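Local coordinates for protein phosphothreonine lyase ospF (Shigella flexneri, PDB 3I0U) that removes the phosphate from phosphothreonine as a secreted type III effector lyase, probably by beta-elimination on host MAP kinases, at residues I84-E89 / S167-G172; Y28-A33 / D106-K111. All blocks are in the same frame, centred on the assembly; numbering follows the deposited sequence.

Interaction 1: residues I84-E89 / S167-G172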
loop_
_atom_site.group_PDB
_atom_site.type_symbol
_atom_site.label_atom_id
_atom_site.label_comp_id
_atom_site.label_asym_id
_atom_site.label_seq_id
_atom_site.Cartn_x
_atom_site.Cartn_y
_atom_site.Cartn_z
ATOM N N ILE A 84 1.514 1.463 -6.371
ATOM C CA ILE A 84 0.313 1.624 -7.198
ATOM C C ILE A 84 0.773 2.487 -8.344
ATOM O O ILE A 84 1.378 3.507 -8.113
ATOM C CB ILE A 84 -0.830 2.331 -6.474
ATOM C CG1 ILE A 84 -1.073 1.728 -5.079
ATOM C CG2 ILE A 84 -2.112 2.251 -7.294
ATOM C CD1 ILE A 84 -2.189 2.433 -4.309
ATOM N N SER A 85 0.503 2.061 -9.573
ATOM C CA SER A 85 0.956 2.732 -10.805
ATOM C C SER A 85 -0.223 3.300 -11.640
ATOM O O SER A 85 -1.132 2.555 -12.081
ATOM C CB SER A 85 1.784 1.757 -11.652
ATOM O OG SER A 85 3.108 1.575 -11.141
ATOM N N ILE A 86 -0.203 4.629 -11.815
ATOM C CA ILE A 86 -1.282 5.356 -12.440
ATOM C C ILE A 86 -0.667 6.069 -13.644
ATOM O O ILE A 86 0.544 6.354 -13.638
ATOM C CB ILE A 86 -1.874 6.376 -11.450
ATOM C CG1 ILE A 86 -2.152 5.732 -10.076
ATOM C CG2 ILE A 86 -3.111 7.104 -12.036
ATOM C CD1 ILE A 86 -3.166 4.544 -10.070
ATOM N N ALA A 87 -1.458 6.318 -14.692
ATOM C CA ALA A 87 -1.048 7.273 -15.731
ATOM C C ALA A 87 -0.711 8.663 -15.158
ATOM O O ALA A 87 -1.367 9.141 -14.257
ATOM C CB ALA A 87 -2.094 7.396 -16.776
ATOM N N ARG A 88 0.318 9.299 -15.707
ATOM C CA ARG A 88 0.904 10.493 -15.108
ATOM C C ARG A 88 -0.118 11.590 -14.792
ATOM O O ARG A 88 -0.170 12.071 -13.690
ATOM C CB ARG A 88 2.046 11.000 -15.973
ATOM C CG ARG A 88 2.803 12.212 -15.352
ATOM C CD ARG A 88 4.031 12.697 -16.094
ATOM N NE ARG A 88 3.595 13.527 -17.190
ATOM C CZ ARG A 88 3.160 14.810 -17.119
ATOM N NH1 ARG A 88 3.101 15.489 -15.969
ATOM N NH2 ARG A 88 2.773 15.442 -18.237
ATOM N N GLU A 89 -1.005 11.881 -15.739
ATOM C CA GLU A 89 -2.022 12.939 -15.606
ATOM C C GLU A 89 -3.212 12.605 -14.722
ATOM O O GLU A 89 -3.989 13.503 -14.376
ATOM C CB GLU A 89 -2.518 13.377 -16.988
ATOM C CG GLU A 89 -1.437 14.009 -17.868
ATOM C CD GLU A 89 -0.374 13.005 -18.319
ATOM O OE1 GLU A 89 -0.660 11.780 -18.327
ATOM O OE2 GLU A 89 0.748 13.419 -18.641
ATOM N N SER A 167 -13.706 3.667 -11.356
ATOM C CA SER A 167 -13.647 5.044 -11.842
ATOM C C SER A 167 -12.883 5.152 -13.168
ATOM O O SER A 167 -12.631 6.256 -13.642
ATOM C CB SER A 167 -13.033 5.975 -10.809
ATOM O OG SER A 167 -13.592 5.769 -9.503
ATOM N N LYS A 168 -12.562 4.002 -13.775
ATOM C CA LYS A 168 -11.899 3.885 -15.094
ATOM C C LYS A 168 -10.594 4.655 -15.197
ATOM O O LYS A 168 -10.323 5.263 -16.164
ATOM C CB LYS A 168 -12.870 4.174 -16.240
ATOM C CG LYS A 168 -13.764 2.978 -16.523
ATOM C CD LYS A 168 -14.827 3.128 -17.597
ATOM C CE LYS A 168 -15.976 2.119 -17.280
ATOM N NZ LYS A 168 -17.235 2.238 -18.112
ATOM N N ILE A 169 -9.813 4.615 -14.138
ATOM C CA ILE A 169 -8.501 5.190 -14.059
ATOM C C ILE A 169 -7.487 4.432 -14.920
ATOM O O ILE A 169 -7.474 3.206 -14.929
ATOM C CB ILE A 169 -8.042 5.176 -12.588
ATOM C CG1 ILE A 169 -8.954 6.069 -11.734
ATOM C CG2 ILE A 169 -6.564 5.554 -12.448
ATOM C CD1 ILE A 169 -8.998 7.570 -12.122
ATOM N N ALA A 170 -6.635 5.159 -15.643
ATOM C CA ALA A 170 -5.628 4.545 -16.494
ATOM C C ALA A 170 -4.461 4.095 -15.631
ATOM O O ALA A 170 -3.945 4.891 -14.810
ATOM C CB ALA A 170 -5.152 5.494 -17.504
ATOM N N PRO A 171 -4.037 2.815 -15.790
ATOM C CA PRO A 171 -2.803 2.307 -15.207
ATOM C C PRO A 171 -1.558 2.967 -15.780
ATOM O O PRO A 171 -1.553 3.392 -16.907
ATOM C CB PRO A 171 -2.825 0.826 -15.592
ATOM C CG PRO A 171 -3.674 0.758 -16.805
ATOM C CD PRO A 171 -4.746 1.760 -16.541
ATOM N N GLY A 172 -0.507 3.061 -14.986
ATOM C CA GLY A 172 0.748 3.603 -15.463
ATOM C C GLY A 172 1.703 2.471 -15.699
ATOM O O GLY A 172 1.299 1.352 -15.972
#
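The carbonyls of Ser85 and Ala170 are each met from above their plane, by Gly172 N and Ala87 N respectively. Gly172 N donates to Ser85 O at 3.0 Å, 63° out of the carbonyl plane. Ala87 N donates to Ala170 O at 2.9 Å, nearly linearly (176° at the hydrogen). Between these two bonds, Ile86 and Pro171 have their CA atoms 4.4 Å apart, and a CA-H...O contact runs from Ile86 to Ala170 O.

The side chains add a thin apolar seam. Ile86 turns its CG2 anti to the backbone N, and this methyl meets CG2 of Ile169 at 3.8 Å as the two chains cross obliquely; Leu164 of helix 147-166 touches both isoleucines. On the more exposed part, Ala87 CB lies 3.7 Å from Ala170 CB. Ser85 OG bonds instead to Ala130 N, and Gln131 NE2 reaches Ile86 O.

Residues 167-172 start from the Schellman motif that ends helix 147-166, with Lys168 as its C-prime residue. Gly172 N to Ser85 O and Ala87 N to Ala170 O, one bond to each side of Ile86-Pro171, are the pattern of a single antiparallel bridge in which these two form a non-hydrogen-bonded pair.

Interaction 2: residues Y28-A33 / D106-K111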
loop_
_atom_site.group_PDB
_atom_site.type_symbol
_atom_site.label_atom_id
_atom_site.label_comp_id
_atom_site.label_asym_id
_atom_site.label_seq_id
_atom_site.Cartn_x
_atom_site.Cartn_y
_atom_site.Cartn_z
ATOM N N TYR A 28 -13.475 -8.496 4.474
ATOM C CA TYR A 28 -13.217 -7.380 5.371
ATOM C C TYR A 28 -13.569 -6.041 4.768
ATOM O O TYR A 28 -13.288 -5.771 3.595
ATOM C CB TYR A 28 -11.739 -7.377 5.760
ATOM C CG TYR A 28 -11.432 -6.617 7.023
ATOM C CD1 TYR A 28 -11.459 -7.241 8.275
ATOM C CD2 TYR A 28 -11.112 -5.272 6.966
ATOM C CE1 TYR A 28 -11.179 -6.510 9.436
ATOM C CE2 TYR A 28 -10.836 -4.543 8.097
ATOM C CZ TYR A 28 -10.862 -5.153 9.323
ATOM O OH TYR A 28 -10.550 -4.364 10.410
ATOM N N TYR A 29 -14.146 -5.181 5.588
ATOM C CA TYR A 29 -14.584 -3.869 5.103
ATOM C C TYR A 29 -13.868 -2.733 5.792
ATOM O O TYR A 29 -13.623 -2.761 7.005
ATOM C CB TYR A 29 -16.069 -3.719 5.287
ATOM C CG TYR A 29 -16.822 -4.705 4.464
ATOM C CD1 TYR A 29 -17.148 -4.419 3.139
ATOM C CD2 TYR A 29 -17.207 -5.941 4.997
ATOM C CE1 TYR A 29 -17.886 -5.336 2.362
ATOM C CE2 TYR A 29 -17.915 -6.861 4.235
ATOM C CZ TYR A 29 -18.264 -6.548 2.914
ATOM O OH TYR A 29 -18.961 -7.438 2.136
ATOM N N PHE A 30 -13.538 -1.722 5.024
ATOM C CA PHE A 30 -12.773 -0.599 5.553
ATOM C C PHE A 30 -13.677 0.638 5.610
ATOM O O PHE A 30 -14.187 1.071 4.591
ATOM C CB PHE A 30 -11.546 -0.401 4.680
ATOM C CG PHE A 30 -10.674 -1.634 4.595
ATOM C CD1 PHE A 30 -9.736 -1.903 5.582
ATOM C CD2 PHE A 30 -10.803 -2.537 3.549
ATOM C CE1 PHE A 30 -8.930 -3.022 5.522
ATOM C CE2 PHE A 30 -10.014 -3.654 3.490
ATOM C CZ PHE A 30 -9.045 -3.877 4.479
ATOM N N LYS A 31 -13.928 1.139 6.817
ATOM C CA LYS A 31 -14.664 2.372 7.015
ATOM C C LYS A 31 -13.816 3.470 6.376
ATOM O O LYS A 31 -12.666 3.716 6.753
ATOM C CB LYS A 31 -14.903 2.593 8.515
ATOM C CG LYS A 31 -15.203 4.004 8.944
ATOM C CD LYS A 31 -15.010 4.199 10.475
ATOM C CE LYS A 31 -14.910 5.727 10.852
ATOM N NZ LYS A 31 -16.257 6.461 10.792
ATOM N N VAL A 32 -14.368 4.061 5.335
ATOM C CA VAL A 32 -13.737 5.138 4.567
ATOM C C VAL A 32 -13.689 6.443 5.354
ATOM O O VAL A 32 -14.708 6.891 5.890
ATOM C CB VAL A 32 -14.517 5.312 3.221
ATOM C CG1 VAL A 32 -14.474 6.697 2.677
ATOM C CG2 VAL A 32 -14.022 4.311 2.196
ATOM N N ALA A 33 -12.485 7.020 5.438
ATOM C CA ALA A 33 -12.250 8.331 6.035
ATOM C C ALA A 33 -12.965 9.389 5.216
ATOM O O ALA A 33 -12.905 9.355 3.994
ATOM C CB ALA A 33 -10.778 8.608 6.055
ATOM N N ASP A 106 -9.170 1.663 9.538
ATOM C CA ASP A 106 -9.089 0.244 9.278
ATOM C C ASP A 106 -8.004 -0.226 8.325
ATOM O O ASP A 106 -7.777 -1.449 8.212
ATOM C CB ASP A 106 -10.380 -0.187 8.668
ATOM C CG ASP A 106 -11.514 -0.012 9.583
ATOM O OD1 ASP A 106 -11.483 -0.620 10.691
ATOM O OD2 ASP A 106 -12.445 0.711 9.160
ATOM N N SER A 107 -7.355 0.703 7.626
ATOM C CA SER A 107 -6.306 0.326 6.689
ATOM C C SER A 107 -5.209 -0.437 7.418
ATOM O O SER A 107 -4.911 -0.121 8.545
ATOM C CB SER A 107 -5.756 1.554 6.012
ATOM O OG SER A 107 -4.520 1.243 5.391
ATOM N N PRO A 108 -4.640 -1.478 6.796
ATOM C CA PRO A 108 -3.509 -2.178 7.437
ATOM C C PRO A 108 -2.118 -1.558 7.093
ATOM O O PRO A 108 -1.075 -2.163 7.400
ATOM C CB PRO A 108 -3.612 -3.597 6.852
ATOM C CG PRO A 108 -4.160 -3.391 5.480
ATOM C CD PRO A 108 -4.995 -2.090 5.500
ATOM N N ILE A 109 -2.103 -0.378 6.472
ATOM C CA ILE A 109 -0.871 0.214 6.016
ATOM C C ILE A 109 -0.583 1.408 6.912
ATOM O O ILE A 109 -1.290 2.393 6.850
ATOM C CB ILE A 109 -0.982 0.605 4.497
ATOM C CG1 ILE A 109 -1.324 -0.622 3.638
ATOM C CG2 ILE A 109 0.258 1.255 3.957
ATOM C CD1 ILE A 109 -0.330 -1.824 3.757
ATOM N N ASP A 110 0.438 1.315 7.757
ATOM C CA ASP A 110 0.778 2.398 8.667
ATOM C C ASP A 110 1.636 3.500 8.060
ATOM O O ASP A 110 1.637 4.616 8.576
ATOM C CB ASP A 110 1.454 1.827 9.906
ATOM C CG ASP A 110 0.490 1.033 10.779
ATOM O OD1 ASP A 110 -0.694 1.432 10.928
ATOM O OD2 ASP A 110 0.915 0.007 11.335
ATOM N N LYS A 111 2.351 3.181 6.979
ATOM C CA LYS A 111 3.267 4.118 6.291
ATOM C C LYS A 111 3.064 4.021 4.758
ATOM O O LYS A 111 3.087 2.924 4.183
ATOM C CB LYS A 111 4.731 3.891 6.724
ATOM C CG LYS A 111 5.812 4.655 5.964
ATOM C CD LYS A 111 7.245 4.579 6.614
ATOM C CE LYS A 111 8.343 5.009 5.616
ATOM N NZ LYS A 111 9.448 5.947 6.149
#
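Asp106 and Lys31 meet where two irregular connections pack together: segment 28-33 lies between helix 11-22 and helix 39-44, while segment 106-111 runs from the end of helix 91-102 into strand 111-115. The polar link is one hydrogen bond, from Lys31 N to Asp106 OD2 at 2.8 Å, with 145° at the hydrogen. The N-H comes to the anti side of the carboxylate, 27° out of its plane. Lys31 also lays its CB against Asp106 OD2 (3.2 Å), while the rest of its side chain leads away from 106-111. Asp106 CG is anti to its own carbonyl carbon (chi1 -64°), which directs the carboxylate to Lys31 N.

The Phe30 ring is met at its edge by Asp106 and over one face by Tyr28. Asp106 O sits at that edge, near the ring plane, 3.3 Å from Phe30 CD1; the Asp106 CB lies 3.6 Å from the same CD1. Tyr28 CD2 is placed over the face, 3.4 Å above the plane and offset toward the rim. Pro108 CD touches Phe30 CE1 at 4.0 Å, the two side chains crossing at about a right angle. Phe156 of helix 147-166 completes the aromatic group by packing edge-to-face with Phe30, and also touches Pro108.

Ser104 OG, bonded to both Lys31 O and Asp106 N, ties the same two residues from outside the segments. Ser107 OG accepts from Ile109 N, so the 106-111 connection folds through an ST turn just before it enters strand 111-115.

In the fold
Interactions 1 and 2 do not touch: their centres are 21 Å apart and their nearest atoms about 9 Å. Both join loops and pack on helix 147-166, interaction 1 at Leu160 and Leu164 near its end, interaction 2 at Leu149, Ile153 and Phe156. Each has three buried residues among seven touching, but interaction 1 has no exposed one and interaction 2 has two, Tyr29 and Lys31, although it lies closer to the chain centre (10 Å against 15 Å). Segments 84-89 and 167-172 pair by two backbone bonds with small apolar contacts, whereas 28-33 and 106-111 share one bond from a backbone N-H to a carboxylate beside an aromatic cluster. Along the chain the four segments alternate.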